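Local coordinates for protein cytosolic phospholipase A2 delta (Homo sapiens, PDB 5IZ5) that hydrolyses the sn-2 ester of glycerophospholipids in a calcium-dependent manner, with a preference for linoleic acid at that position, at residues B[430-433]-B[434-438]; B[521-524]-B[525-528]; B[406-409]-B[410-414]; B[417-421]-B[422-426]; B[337-340]-B[341-345]. The protein carries 3 engineered substitutions. One frame throughout, in Å; residues are numbered along the deposited sequence.

Contact 1 (B[430-433]-B[434-438]); sequences DLWA and LVLES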
loop_
_atom_site.group_PDB
_atom_site.type_symbol
_atom_site.label_atom_id
_atom_site.label_comp_id
_atom_site.label_asym_id
_atom_site.label_seq_id
_atom_site.Cartn_x
_atom_site.Cartn_y
_atom_site.Cartn_z
ATOM N N ASP B 430 -2.517 -13.945 6.840
ATOM C CA ASP B 430 -2.224 -15.203 6.178
ATOM C C ASP B 430 -3.264 -16.256 6.496
ATOM O O ASP B 430 -3.683 -16.989 5.596
ATOM C CB ASP B 430 -0.825 -15.699 6.537
ATOM C CG ASP B 430 0.247 -14.735 6.098
ATOM O OD1 ASP B 430 0.485 -14.624 4.880
ATOM O OD2 ASP B 430 0.844 -14.072 6.958
ATOM N N LEU B 431 -3.709 -16.326 7.753
ATOM C CA LEU B 431 -4.733 -17.313 8.103
ATOM C C LEU B 431 -6.064 -16.915 7.487
ATOM O O LEU B 431 -6.802 -17.760 6.993
ATOM C CB LEU B 431 -4.892 -17.456 9.613
ATOM C CG LEU B 431 -5.937 -18.487 10.048
ATOM C CD1 LEU B 431 -5.618 -19.878 9.519
ATOM C CD2 LEU B 431 -6.055 -18.512 11.562
ATOM N N TRP B 432 -6.374 -15.625 7.546
ATOM C CA TRP B 432 -7.615 -15.113 6.984
ATOM C C TRP B 432 -7.686 -15.398 5.484
ATOM O O TRP B 432 -8.747 -15.758 4.970
ATOM C CB TRP B 432 -7.746 -13.628 7.285
ATOM C CG TRP B 432 -8.849 -12.931 6.569
ATOM C CD1 TRP B 432 -8.733 -11.809 5.814
ATOM C CD2 TRP B 432 -10.236 -13.299 6.540
ATOM N NE1 TRP B 432 -9.956 -11.451 5.314
ATOM C CE2 TRP B 432 -10.898 -12.349 5.743
ATOM C CE3 TRP B 432 -10.983 -14.341 7.112
ATOM C CZ2 TRP B 432 -12.274 -12.399 5.506
ATOM C CZ3 TRP B 432 -12.355 -14.393 6.872
ATOM C CH2 TRP B 432 -12.985 -13.427 6.074
ATOM N N ALA B 433 -6.544 -15.306 4.806
ATOM C CA ALA B 433 -6.469 -15.638 3.385
ATOM C C ALA B 433 -6.943 -17.051 3.111
ATOM O O ALA B 433 -7.749 -17.269 2.206
ATOM C CB ALA B 433 -5.055 -15.453 2.868
ATOM N N LEU B 434 -6.474 -18.005 3.912
ATOM C CA LEU B 434 -6.787 -19.415 3.679
ATOM C C LEU B 434 -8.232 -19.737 4.040
ATOM O O LEU B 434 -8.907 -20.497 3.351
ATOM C CB LEU B 434 -5.830 -20.319 4.461
ATOM C CG LEU B 434 -4.333 -20.146 4.175
ATOM C CD1 LEU B 434 -3.512 -21.010 5.118
ATOM C CD2 LEU B 434 -4.008 -20.478 2.730
ATOM N N VAL B 435 -8.699 -19.152 5.133
ATOM C CA VAL B 435 -10.061 -19.337 5.589
ATOM C C VAL B 435 -11.068 -18.705 4.627
ATOM O O VAL B 435 -12.058 -19.337 4.252
ATOM C CB VAL B 435 -10.217 -18.735 6.996
ATOM C CG1 VAL B 435 -11.682 -18.526 7.358
ATOM C CG2 VAL B 435 -9.509 -19.618 8.013
ATOM N N LEU B 436 -10.803 -17.465 4.237
ATOM C CA LEU B 436 -11.637 -16.771 3.268
ATOM C C LEU B 436 -11.701 -17.564 1.965
ATOM O O LEU B 436 -12.780 -17.756 1.411
ATOM C CB LEU B 436 -11.096 -15.368 3.002
ATOM C CG LEU B 436 -11.814 -14.547 1.937
ATOM C CD1 LEU B 436 -13.277 -14.332 2.307
ATOM C CD2 LEU B 436 -11.106 -13.217 1.735
ATOM N N GLU B 437 -10.547 -18.046 1.505
ATOM C CA GLU B 437 -10.485 -18.867 0.301
ATOM C C GLU B 437 -11.385 -20.089 0.420
ATOM O O GLU B 437 -12.115 -20.419 -0.512
ATOM C CB GLU B 437 -9.048 -19.311 0.015
ATOM C CG GLU B 437 -8.877 -20.035 -1.311
ATOM C CD GLU B 437 -7.440 -20.434 -1.585
ATOM O OE1 GLU B 437 -6.809 -21.062 -0.708
ATOM O OE2 GLU B 437 -6.933 -20.114 -2.677
ATOM N N SER B 438 -11.310 -20.763 1.564
ATOM C CA SER B 438 -12.154 -21.928 1.852
ATOM C C SER B 438 -13.660 -21.591 1.833
ATOM O O SER B 438 -14.475 -22.385 1.352
ATOM C CB SER B 438 -11.761 -22.547 3.212
ATOM O OG SER B 438 -10.629 -23.392 3.089
#
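Leu436 lies over one face of the Trp432 indole, one turn further along helix 428-441. Its CB starts the contact, standing 3.9 Å from the centroid of the six-membered ring and only 4° off the ring normal, a CH-pi contact close to ideal. With CG anti to the backbone N (chi1 176°), the leucine chain runs on across the indole rather than away from it. At CG the nearest ring atom is Trp432 CZ2, 4.2 Å distant. The methyls then part: Leu436 CD1 meets Trp432 CH2 at 3.9 Å, while Leu436 CD2 turns toward the pyrrole side and comes within 4.1 Å of Trp432 CE2. Val435 CG1 approaches the same ring obliquely, nearest to Trp432 CZ3. Between Leu431 and Val435 the methyls CD1 and CG2 meet at 4.2 Å, on a neighbouring stripe of the helix. The backbone supports this spacing through the bond from Leu436 N to Trp432 O, 2.8 Å long and nearly straight at 163°. Beyond the helix, Phe535 stacks on the indole and Ser532 OG bonds to its NE1. The side chain of Trp432 is about 7 Å from that of Asp651, the proton acceptor by similarity. The indole is thus held by dispersion and CH-pi contacts with its buried polar N-H satisfied, an apolar surface brought close to the catalytic centre without charge of its own.

Contact 2 (B[521-524]-B[525-528]); sequences EPRI and CFLE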
loop_
_atom_site.group_PDB
_atom_site.type_symbol
_atom_site.label_atom_id
_atom_site.label_comp_id
_atom_site.label_asym_id
_atom_site.label_seq_id
_atom_site.Cartn_x
_atom_site.Cartn_y
_atom_site.Cartn_z
ATOM N N GLU B 521 4.622 -14.478 -7.044
ATOM C CA GLU B 521 3.349 -13.781 -6.871
ATOM C C GLU B 521 2.385 -14.687 -6.122
ATOM O O GLU B 521 2.247 -15.851 -6.465
ATOM C CB GLU B 521 2.738 -13.394 -8.221
ATOM C CG GLU B 521 1.460 -12.567 -8.104
ATOM C CD GLU B 521 0.837 -12.209 -9.444
ATOM O OE1 GLU B 521 1.348 -12.656 -10.491
ATOM O OE2 GLU B 521 -0.177 -11.477 -9.451
ATOM N N PRO B 522 1.726 -14.163 -5.082
ATOM C CA PRO B 522 0.821 -15.035 -4.350
ATOM C C PRO B 522 -0.509 -15.274 -5.055
ATOM O O PRO B 522 -0.891 -14.546 -5.962
ATOM C CB PRO B 522 0.581 -14.275 -3.052
ATOM C CG PRO B 522 0.753 -12.848 -3.425
ATOM C CD PRO B 522 1.836 -12.834 -4.461
ATOM N N ARG B 523 -1.174 -16.326 -4.609
ATOM C CA ARG B 523 -2.559 -16.624 -4.922
ATOM C C ARG B 523 -3.429 -15.412 -4.549
ATOM O O ARG B 523 -3.126 -14.713 -3.583
ATOM C CB ARG B 523 -2.968 -17.839 -4.082
ATOM C CG ARG B 523 -3.828 -18.846 -4.781
ATOM C CD ARG B 523 -3.617 -20.250 -4.240
ATOM N NE ARG B 523 -4.076 -20.439 -2.857
ATOM C CZ ARG B 523 -3.305 -20.790 -1.821
ATOM N NH1 ARG B 523 -1.992 -20.971 -1.955
ATOM N NH2 ARG B 523 -3.851 -20.961 -0.623
ATOM N N ILE B 524 -4.507 -15.170 -5.297
ATOM C CA ILE B 524 -5.304 -13.953 -5.103
ATOM C C ILE B 524 -5.973 -13.846 -3.725
ATOM O O ILE B 524 -6.193 -12.734 -3.243
ATOM C CB ILE B 524 -6.351 -13.716 -6.229
ATOM C CG1 ILE B 524 -6.924 -12.296 -6.100
ATOM C CG2 ILE B 524 -7.459 -14.756 -6.189
ATOM C CD1 ILE B 524 -6.830 -11.464 -7.348
ATOM N N CYS B 525 -6.257 -14.976 -3.083
ATOM C CA CYS B 525 -6.819 -14.954 -1.730
ATOM C C CYS B 525 -5.948 -14.170 -0.743
ATOM O O CYS B 525 -6.471 -13.613 0.216
ATOM C CB CYS B 525 -7.073 -16.368 -1.196
ATOM S SG CYS B 525 -5.612 -17.420 -1.016
ATOM N N PHE B 526 -4.638 -14.111 -0.985
ATOM C CA PHE B 526 -3.731 -13.354 -0.122
ATOM C C PHE B 526 -3.896 -11.859 -0.305
ATOM O O PHE B 526 -3.721 -11.105 0.645
ATOM C CB PHE B 526 -2.269 -13.788 -0.312
ATOM C CG PHE B 526 -2.003 -15.166 0.196
ATOM C CD1 PHE B 526 -1.703 -15.386 1.536
ATOM C CD2 PHE B 526 -2.112 -16.259 -0.651
ATOM C CE1 PHE B 526 -1.497 -16.671 2.014
ATOM C CE2 PHE B 526 -1.902 -17.543 -0.184
ATOM C CZ PHE B 526 -1.599 -17.749 1.149
ATOM N N LEU B 527 -4.225 -11.424 -1.515
ATOM C CA LEU B 527 -4.545 -10.026 -1.733
ATOM C C LEU B 527 -5.949 -9.710 -1.214
ATOM O O LEU B 527 -6.157 -8.671 -0.599
ATOM C CB LEU B 527 -4.422 -9.653 -3.209
ATOM C CG LEU B 527 -3.021 -9.764 -3.815
ATOM C CD1 LEU B 527 -3.031 -9.175 -5.213
ATOM C CD2 LEU B 527 -1.963 -9.068 -2.969
ATOM N N GLU B 528 -6.899 -10.603 -1.457
ATOM C CA GLU B 528 -8.241 -10.443 -0.906
ATOM C C GLU B 528 -8.204 -10.289 0.612
ATOM O O GLU B 528 -8.963 -9.500 1.176
ATOM C CB GLU B 528 -9.129 -11.623 -1.295
ATOM C CG GLU B 528 -9.543 -11.585 -2.752
ATOM C CD GLU B 528 -10.240 -12.853 -3.188
ATOM O OE1 GLU B 528 -9.578 -13.909 -3.266
ATOM O OE2 GLU B 528 -11.458 -12.798 -3.447
#
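Arg523 and Phe526 meet edge to face: the ring carbon Phe526 CE2 stands 3.7 Å above the guanidinium plane, near its rim, with the two planes 80° apart. The chain of Arg523, bent at chi3 (67°), folds its head back over that carbon, and its CB meets Phe526 CD2 at 3.9 Å on the way. Cys525 SG approaches the same guanidinium obliquely, 3.9 Å from Arg523 NE. On the other part of the phenylalanine, Pro522 CB packs on Phe526 CB at 4.0 Å, while Arg523 O lies at the ring edge, in its plane. That carbonyl also takes the Phe526 N-H at 3.1 Å, the donor standing well above the carbonyl plane, and so ties the loop to the opening turn of the helix. The next carbonyl carries the regular helical bond, Glu528 N to Ile524 O, 2.9 Å long and almost linear at 173°. Alongside it, Ile524 CG2 touches Glu528 OE1 at 3.7 Å. Further out, salt bridges to Glu437 through NE and to Glu415 through NH1 fix the rotation of the Arg523 head and probably balance its charge. The turn thus leads from strand 514-517 into helix 524-531, with Phe526 between helices 428-441 and 406-422 and Glu528 against helix 367-375.

Contact 3 (B[406-409]-B[410-414]); sequences PERL and ASYRR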
loop_
_atom_site.group_PDB
_atom_site.type_symbol
_atom_site.label_atom_id
_atom_site.label_comp_id
_atom_site.label_asym_id
_atom_site.label_seq_id
_atom_site.Cartn_x
_atom_site.Cartn_y
_atom_site.Cartn_z
ATOM N N PRO B 406 -11.164 -31.519 9.580
ATOM C CA PRO B 406 -9.789 -31.847 9.940
ATOM C C PRO B 406 -8.814 -31.798 8.759
ATOM O O PRO B 406 -7.701 -31.315 8.924
ATOM C CB PRO B 406 -9.902 -33.272 10.494
ATOM C CG PRO B 406 -11.292 -33.346 11.030
ATOM C CD PRO B 406 -12.115 -32.536 10.069
ATOM N N GLU B 407 -9.226 -32.290 7.589
ATOM C CA GLU B 407 -8.382 -32.216 6.383
ATOM C C GLU B 407 -8.043 -30.764 6.049
ATOM O O GLU B 407 -6.892 -30.428 5.753
ATOM C CB GLU B 407 -9.079 -32.886 5.186
ATOM C CG GLU B 407 -8.271 -32.918 3.865
ATOM C CD GLU B 407 -7.482 -34.203 3.664
ATOM O OE1 GLU B 407 -8.116 -35.266 3.530
ATOM O OE2 GLU B 407 -6.232 -34.170 3.622
ATOM N N ARG B 408 -9.053 -29.905 6.108
ATOM C CA ARG B 408 -8.886 -28.496 5.787
ATOM C C ARG B 408 -7.977 -27.775 6.791
ATOM O O ARG B 408 -7.064 -27.041 6.410
ATOM C CB ARG B 408 -10.254 -27.828 5.656
ATOM C CG ARG B 408 -10.800 -27.900 4.240
ATOM C CD ARG B 408 -11.465 -26.636 3.741
ATOM N NE ARG B 408 -12.256 -26.861 2.523
ATOM C CZ ARG B 408 -13.463 -27.424 2.521
ATOM N NH1 ARG B 408 -14.023 -27.824 3.662
ATOM N NH2 ARG B 408 -14.111 -27.601 1.376
ATOM N N LEU B 409 -8.204 -28.016 8.078
ATOM C CA LEU B 409 -7.389 -27.410 9.123
ATOM C C LEU B 409 -5.926 -27.856 9.025
ATOM O O LEU B 409 -5.006 -27.036 9.156
ATOM C CB LEU B 409 -7.986 -27.742 10.487
ATOM C CG LEU B 409 -9.352 -27.082 10.759
ATOM C CD1 LEU B 409 -9.933 -27.645 12.042
ATOM C CD2 LEU B 409 -9.297 -25.560 10.830
ATOM N N ALA B 410 -5.719 -29.142 8.751
ATOM C CA ALA B 410 -4.384 -29.688 8.517
ATOM C C ALA B 410 -3.703 -29.015 7.320
ATOM O O ALA B 410 -2.516 -28.680 7.382
ATOM C CB ALA B 410 -4.458 -31.187 8.296
ATOM N N SER B 411 -4.458 -28.807 6.243
ATOM C CA SER B 411 -3.941 -28.121 5.054
ATOM C C SER B 411 -3.511 -26.700 5.372
ATOM O O SER B 411 -2.489 -26.244 4.861
ATOM C CB SER B 411 -4.981 -28.090 3.930
ATOM O OG SER B 411 -5.373 -29.403 3.600
ATOM N N TYR B 412 -4.279 -25.992 6.204
ATOM C CA TYR B 412 -3.886 -24.640 6.582
ATOM C C TYR B 412 -2.536 -24.676 7.279
ATOM O O TYR B 412 -1.622 -23.903 6.957
ATOM C CB TYR B 412 -4.889 -23.959 7.534
ATOM C CG TYR B 412 -6.283 -23.685 7.027
ATOM C CD1 TYR B 412 -6.596 -23.726 5.667
ATOM C CD2 TYR B 412 -7.293 -23.348 7.928
ATOM C CE1 TYR B 412 -7.878 -23.462 5.228
ATOM C CE2 TYR B 412 -8.575 -23.080 7.496
ATOM C CZ TYR B 412 -8.859 -23.133 6.144
ATOM O OH TYR B 412 -10.131 -22.877 5.707
ATOM N N ARG B 413 -2.424 -25.574 8.249
ATOM C CA ARG B 413 -1.216 -25.682 9.046
ATOM C C ARG B 413 -0.010 -26.024 8.185
ATOM O O ARG B 413 1.049 -25.407 8.317
ATOM C CB ARG B 413 -1.394 -26.739 10.137
ATOM C CG ARG B 413 -0.192 -26.858 11.063
ATOM C CD ARG B 413 0.208 -25.510 11.619
ATOM N NE ARG B 413 0.234 -25.523 13.080
ATOM C CZ ARG B 413 1.317 -25.644 13.836
ATOM N NH1 ARG B 413 2.517 -25.773 13.306
ATOM N NH2 ARG B 413 1.192 -25.634 15.150
ATOM N N ARG B 414 -0.197 -26.993 7.298
ATOM C CA ARG B 414 0.853 -27.454 6.418
ATOM C C ARG B 414 1.309 -26.313 5.536
ATOM O O ARG B 414 2.508 -26.070 5.420
ATOM C CB ARG B 414 0.374 -28.629 5.573
ATOM C CG ARG B 414 0.502 -29.971 6.247
ATOM C CD ARG B 414 0.324 -31.107 5.261
ATOM N NE ARG B 414 -0.908 -30.965 4.481
ATOM C CZ ARG B 414 -2.072 -31.549 4.770
ATOM N NH1 ARG B 414 -2.208 -32.346 5.825
ATOM N NH2 ARG B 414 -3.120 -31.335 3.986
#
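Ser411 folds its hydroxyl back onto Glu407 O, one turn earlier at the start of helix 406-422. Its OG sits beside its own backbone N (chi1 -58°), from where it donates to Glu407 O at 2.8 Å. Ser411 N donates to the same oxygen at 3.0 Å, and the two donors arrive from opposite faces of the carbonyl plane. In Tyr412, a similar first torsion (-64°) lays the ring beside the backbone, with Arg408 O 3.4 Å above one face and toward its rim. Leu409 CD2 reaches the ring obliquely, 4.2 Å from Tyr412 CD2. The phenol end leaves the helix to hydrogen-bond Ser438 of helix 428-441. On the exposed side, Arg414 curls back so that Ala410 O lies over the centre of its guanidinium. Its NH2 remains 4.2 Å from Glu407 OE2, too far for a salt bridge. Two bonds therefore grip Glu407 O firmly, whereas the opposite charges of Glu407 and Arg414 probably attract each other only weakly.

Contact 4 (B[417-421]-B[422-426]); sequences ELRAE and QGHPT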
loop_
_atom_site.group_PDB
_atom_site.type_symbol
_atom_site.label_atom_id
_atom_site.label_comp_id
_atom_site.label_asym_id
_atom_site.label_seq_id
_atom_site.Cartn_x
_atom_site.Cartn_y
_atom_site.Cartn_z
ATOM N N GLU B 417 3.211 -23.705 7.587
ATOM C CA GLU B 417 4.535 -24.241 7.926
ATOM C C GLU B 417 5.509 -24.105 6.754
ATOM O O GLU B 417 6.645 -23.696 6.950
ATOM C CB GLU B 417 4.444 -25.707 8.340
ATOM C CG GLU B 417 3.805 -25.911 9.702
ATOM C CD GLU B 417 4.777 -25.814 10.864
ATOM O OE1 GLU B 417 6.003 -25.719 10.655
ATOM O OE2 GLU B 417 4.304 -25.850 12.015
ATOM N N LEU B 418 5.055 -24.433 5.543
ATOM C CA LEU B 418 5.904 -24.302 4.361
ATOM C C LEU B 418 6.266 -22.849 4.141
ATOM O O LEU B 418 7.441 -22.533 3.992
ATOM C CB LEU B 418 5.263 -24.919 3.109
ATOM C CG LEU B 418 5.923 -24.618 1.754
ATOM C CD1 LEU B 418 7.267 -25.317 1.635
ATOM C CD2 LEU B 418 5.015 -25.019 0.603
ATOM N N ARG B 419 5.264 -21.972 4.166
ATOM C CA ARG B 419 5.483 -20.537 3.993
ATOM C C ARG B 419 6.534 -19.999 4.945
ATOM O O ARG B 419 7.405 -19.223 4.543
ATOM C CB ARG B 419 4.182 -19.755 4.183
ATOM C CG ARG B 419 3.200 -19.940 3.035
ATOM C CD ARG B 419 1.888 -19.208 3.273
ATOM N NE ARG B 419 2.074 -17.761 3.309
ATOM C CZ ARG B 419 2.243 -16.993 2.236
ATOM N NH1 ARG B 419 2.236 -17.515 1.013
ATOM N NH2 ARG B 419 2.416 -15.687 2.383
ATOM N N ALA B 420 6.442 -20.406 6.206
ATOM C CA ALA B 420 7.405 -19.990 7.220
ATOM C C ALA B 420 8.825 -20.426 6.843
ATOM O O ALA B 420 9.757 -19.634 6.911
ATOM C CB ALA B 420 7.011 -20.557 8.581
ATOM N N GLU B 421 8.978 -21.680 6.428
ATOM C CA GLU B 421 10.280 -22.193 5.997
ATOM C C GLU B 421 10.798 -21.459 4.757
ATOM O O GLU B 421 11.999 -21.273 4.600
ATOM C CB GLU B 421 10.207 -23.692 5.721
ATOM C CG GLU B 421 9.991 -24.517 6.983
ATOM C CD GLU B 421 11.203 -24.589 7.910
ATOM O OE1 GLU B 421 12.275 -24.033 7.590
ATOM O OE2 GLU B 421 11.072 -25.216 8.982
ATOM N N GLN B 422 9.880 -21.044 3.883
ATOM C CA GLN B 422 10.228 -20.243 2.713
ATOM C C GLN B 422 10.634 -18.809 3.063
ATOM O O GLN B 422 11.159 -18.093 2.216
ATOM C CB GLN B 422 9.061 -20.215 1.724
ATOM C CG GLN B 422 9.001 -21.427 0.825
ATOM C CD GLN B 422 7.630 -21.647 0.216
ATOM O OE1 GLN B 422 6.644 -21.013 0.609
ATOM N NE2 GLN B 422 7.561 -22.545 -0.756
ATOM N N GLY B 423 10.368 -18.382 4.293
ATOM C CA GLY B 423 10.817 -17.078 4.755
ATOM C C GLY B 423 9.730 -16.023 4.776
ATOM O O GLY B 423 10.020 -14.860 5.049
ATOM N N HIS B 424 8.488 -16.409 4.484
ATOM C CA HIS B 424 7.359 -15.504 4.632
ATOM C C HIS B 424 7.045 -15.327 6.110
ATOM O O HIS B 424 7.197 -16.269 6.892
ATOM C CB HIS B 424 6.103 -16.037 3.935
ATOM C CG HIS B 424 6.216 -16.093 2.448
ATOM N ND1 HIS B 424 6.401 -17.272 1.763
ATOM C CD2 HIS B 424 6.174 -15.116 1.511
ATOM C CE1 HIS B 424 6.464 -17.022 0.469
ATOM N NE2 HIS B 424 6.328 -15.722 0.289
ATOM N N PRO B 425 6.590 -14.127 6.499
ATOM C CA PRO B 425 6.101 -13.961 7.859
ATOM C C PRO B 425 4.740 -14.638 8.007
ATOM O O PRO B 425 4.091 -14.943 7.010
ATOM C CB PRO B 425 5.966 -12.449 7.993
ATOM C CG PRO B 425 5.641 -11.982 6.610
ATOM C CD PRO B 425 6.343 -12.929 5.671
ATOM N N THR B 426 4.338 -14.908 9.241
ATOM C CA THR B 426 3.031 -15.476 9.539
ATOM C C THR B 426 2.195 -14.472 10.324
ATOM O O THR B 426 2.561 -14.095 11.438
ATOM C CB THR B 426 3.210 -16.776 10.326
ATOM O OG1 THR B 426 4.188 -17.578 9.657
ATOM C CG2 THR B 426 1.902 -17.545 10.420
HETATM O O HOH W 1 2.381 -16.999 6.059
HETATM O O HOH W 2 9.567 -17.161 8.204
#
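Gly423 is where the chain leaves helix 406-422, its phi of 102° turning the backbone away while its N still donates to Ala420 O at 3.0 Å. One residue on, His424 N reaches further back, to Arg419 O, also at 3.0 Å. Just before the break, Gln422 N keeps an ordinary helical bond to Leu418 O. The two bonds from Gly423 and His424 form a Schellman motif, which ends the helix and starts the short loop to helix 428-441; at these backbone angles any side chain would be pressed against the preceding carbonyl, hence the glycine. One water donates to both Ala420 O and His424 O, spanning the turn. Across the motif the guanidinium of Arg419 lies flat on the His424 imidazole, centres 4.2 Å apart and planes within 14°. A bend at chi3 (65°) carries the arginine head over the ring, where NH2 is 3.8 Å from His424 CG. In its own plane, Arg419 NE donates to a second water at 2.9 Å, and that water passes a bond on to Pro425 O. The same arginine has a long, weak ion pair with Asp430. Gln422 OE1 lies at the edge of the imidazole, in its plane, while NE2 of the same amide rests on Leu418 CG at 3.6 Å.

Contact 5 (B[337-340]-B[341-345]); sequences RAMT and SLYGH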
loop_
_atom_site.group_PDB
_atom_site.type_symbol
_atom_site.label_atom_id
_atom_site.label_comp_id
_atom_site.label_asym_id
_atom_site.label_seq_id
_atom_site.Cartn_x
_atom_site.Cartn_y
_atom_site.Cartn_z
ATOM N N ARG B 337 -22.167 -8.885 2.482
ATOM C CA ARG B 337 -23.274 -8.013 2.109
ATOM C C ARG B 337 -22.896 -7.227 0.862
ATOM O O ARG B 337 -23.631 -7.244 -0.126
ATOM C CB ARG B 337 -23.620 -7.060 3.255
ATOM C CG ARG B 337 -24.732 -6.084 2.928
ATOM C CD ARG B 337 -25.148 -5.252 4.135
ATOM N NE ARG B 337 -24.067 -4.939 5.084
ATOM C CZ ARG B 337 -23.137 -3.995 4.967
ATOM N NH1 ARG B 337 -23.085 -3.219 3.907
ATOM N NH2 ARG B 337 -22.234 -3.842 5.932
ATOM N N ALA B 338 -21.741 -6.559 0.913
ATOM C CA ALA B 338 -21.209 -5.820 -0.236
ATOM C C ALA B 338 -20.994 -6.753 -1.426
ATOM O O ALA B 338 -21.340 -6.410 -2.548
ATOM C CB ALA B 338 -19.902 -5.110 0.119
ATOM N N MET B 339 -20.424 -7.930 -1.177
ATOM C CA MET B 339 -20.150 -8.887 -2.247
ATOM C C MET B 339 -21.441 -9.270 -2.980
ATOM O O MET B 339 -21.504 -9.222 -4.210
ATOM C CB MET B 339 -19.482 -10.149 -1.693
ATOM C CG MET B 339 -19.169 -11.197 -2.750
ATOM S SD MET B 339 -18.603 -12.773 -2.102
ATOM C CE MET B 339 -20.104 -13.410 -1.334
ATOM N N THR B 340 -22.458 -9.651 -2.212
ATOM C CA THR B 340 -23.743 -10.098 -2.762
ATOM C C THR B 340 -24.434 -8.984 -3.543
ATOM O O THR B 340 -24.815 -9.165 -4.698
ATOM C CB THR B 340 -24.674 -10.601 -1.642
ATOM O OG1 THR B 340 -24.070 -11.733 -1.009
ATOM C CG2 THR B 340 -26.054 -11.005 -2.183
ATOM N N SER B 341 -24.569 -7.829 -2.908
ATOM C CA SER B 341 -25.268 -6.709 -3.503
ATOM C C SER B 341 -24.602 -6.229 -4.798
ATOM O O SER B 341 -25.293 -5.874 -5.757
ATOM C CB SER B 341 -25.353 -5.566 -2.500
ATOM O OG SER B 341 -26.060 -4.467 -3.049
ATOM N N LEU B 342 -23.267 -6.230 -4.818
ATOM C CA LEU B 342 -22.498 -5.813 -5.988
ATOM C C LEU B 342 -22.740 -6.734 -7.182
ATOM O O LEU B 342 -22.822 -6.271 -8.314
ATOM C CB LEU B 342 -21.000 -5.749 -5.656
ATOM C CG LEU B 342 -20.040 -5.304 -6.762
ATOM C CD1 LEU B 342 -20.457 -3.983 -7.395
ATOM C CD2 LEU B 342 -18.625 -5.189 -6.200
ATOM N N TYR B 343 -22.854 -8.035 -6.924
ATOM C CA TYR B 343 -23.238 -8.989 -7.961
ATOM C C TYR B 343 -24.557 -8.565 -8.622
ATOM O O TYR B 343 -24.694 -8.595 -9.850
ATOM C CB TYR B 343 -23.404 -10.392 -7.377
ATOM C CG TYR B 343 -22.145 -11.236 -7.334
ATOM C CD1 TYR B 343 -21.492 -11.602 -8.504
ATOM C CD2 TYR B 343 -21.631 -11.699 -6.123
ATOM C CE1 TYR B 343 -20.354 -12.394 -8.470
ATOM C CE2 TYR B 343 -20.492 -12.486 -6.079
ATOM C CZ TYR B 343 -19.857 -12.831 -7.252
ATOM O OH TYR B 343 -18.726 -13.610 -7.210
ATOM N N GLY B 344 -25.521 -8.179 -7.790
ATOM C CA GLY B 344 -26.820 -7.708 -8.256
ATOM C C GLY B 344 -26.725 -6.434 -9.067
ATOM O O GLY B 344 -27.392 -6.306 -10.096
ATOM N N HIS B 345 -25.895 -5.494 -8.608
ATOM C CA HIS B 345 -25.678 -4.253 -9.337
ATOM C C HIS B 345 -25.055 -4.504 -10.707
ATOM O O HIS B 345 -25.415 -3.848 -11.691
ATOM C CB HIS B 345 -24.799 -3.288 -8.541
ATOM C CG HIS B 345 -25.463 -2.723 -7.327
ATOM N ND1 HIS B 345 -26.823 -2.514 -7.248
ATOM C CD2 HIS B 345 -24.948 -2.298 -6.152
ATOM C CE1 HIS B 345 -27.116 -1.995 -6.070
ATOM N NE2 HIS B 345 -25.996 -1.852 -5.386
#
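Helix 335-351 links strands 327-331 and 360-363 as the helical arm of a beta-alpha-beta crossover, and in its first turns Tyr343 packs back on Met339. The two side chains run side by side, pointing the same way, with Tyr343 CE2 3.8 Å from Met339 CG. With Tyr343 CG beside its own backbone N (chi1 -88°), the ring comes down on the backbone as well: Tyr343 CD2 is a tight 3.1 Å from Met339 O, and Thr340 CA sits at the ring edge. Met339 O also accepts the Tyr343 N-H, at 3.3 Å and 159°, and takes a further bond from Thr370 OG1. The phenol oxygen bonds to His373, so that the backbone of Met339 and the phenol of Tyr343 are both tied to helix 367-375. Two residues earlier, Ser341 N donates to Arg337 O at 3.0 Å, while the Ser341 hydroxyl bonds to Ser789. Arg337 itself forms a salt bridge with Glu567, its side chain about 4 Å from Gly334. Gly334 and Gly335 bind substrate, and Ala338 lies about 7 Å from the nucleophile Ser365, side chain to side chain. A helix rising directly from a glycine-rich loop beside the nucleophile is characteristic of the patatin-like catalytic domain, where such a loop probably supplies the oxyanion hole.

In the fold
From the N terminus, contact 5 comes first, in the crossover helix that follows the substrate-binding glycines; it touches none of the others. Contacts 3 and 4 then occupy the two ends of helix 406-422, and contact 1 lies on helix 428-441, which packs back along it. Contact 2 follows last, at the entry to helix 524-531. All five are local turns in series, so none encloses or crosses another. Contact 1 is the hub: it meets contact 3 through Ser438 and Tyr412, contact 4 through Asp430, and contact 2 through Glu437. Contacts 2 and 4 also touch, so three helices of the catalytic domain converge there, with contact 5 about 21 Å from contact 1, centre to centre.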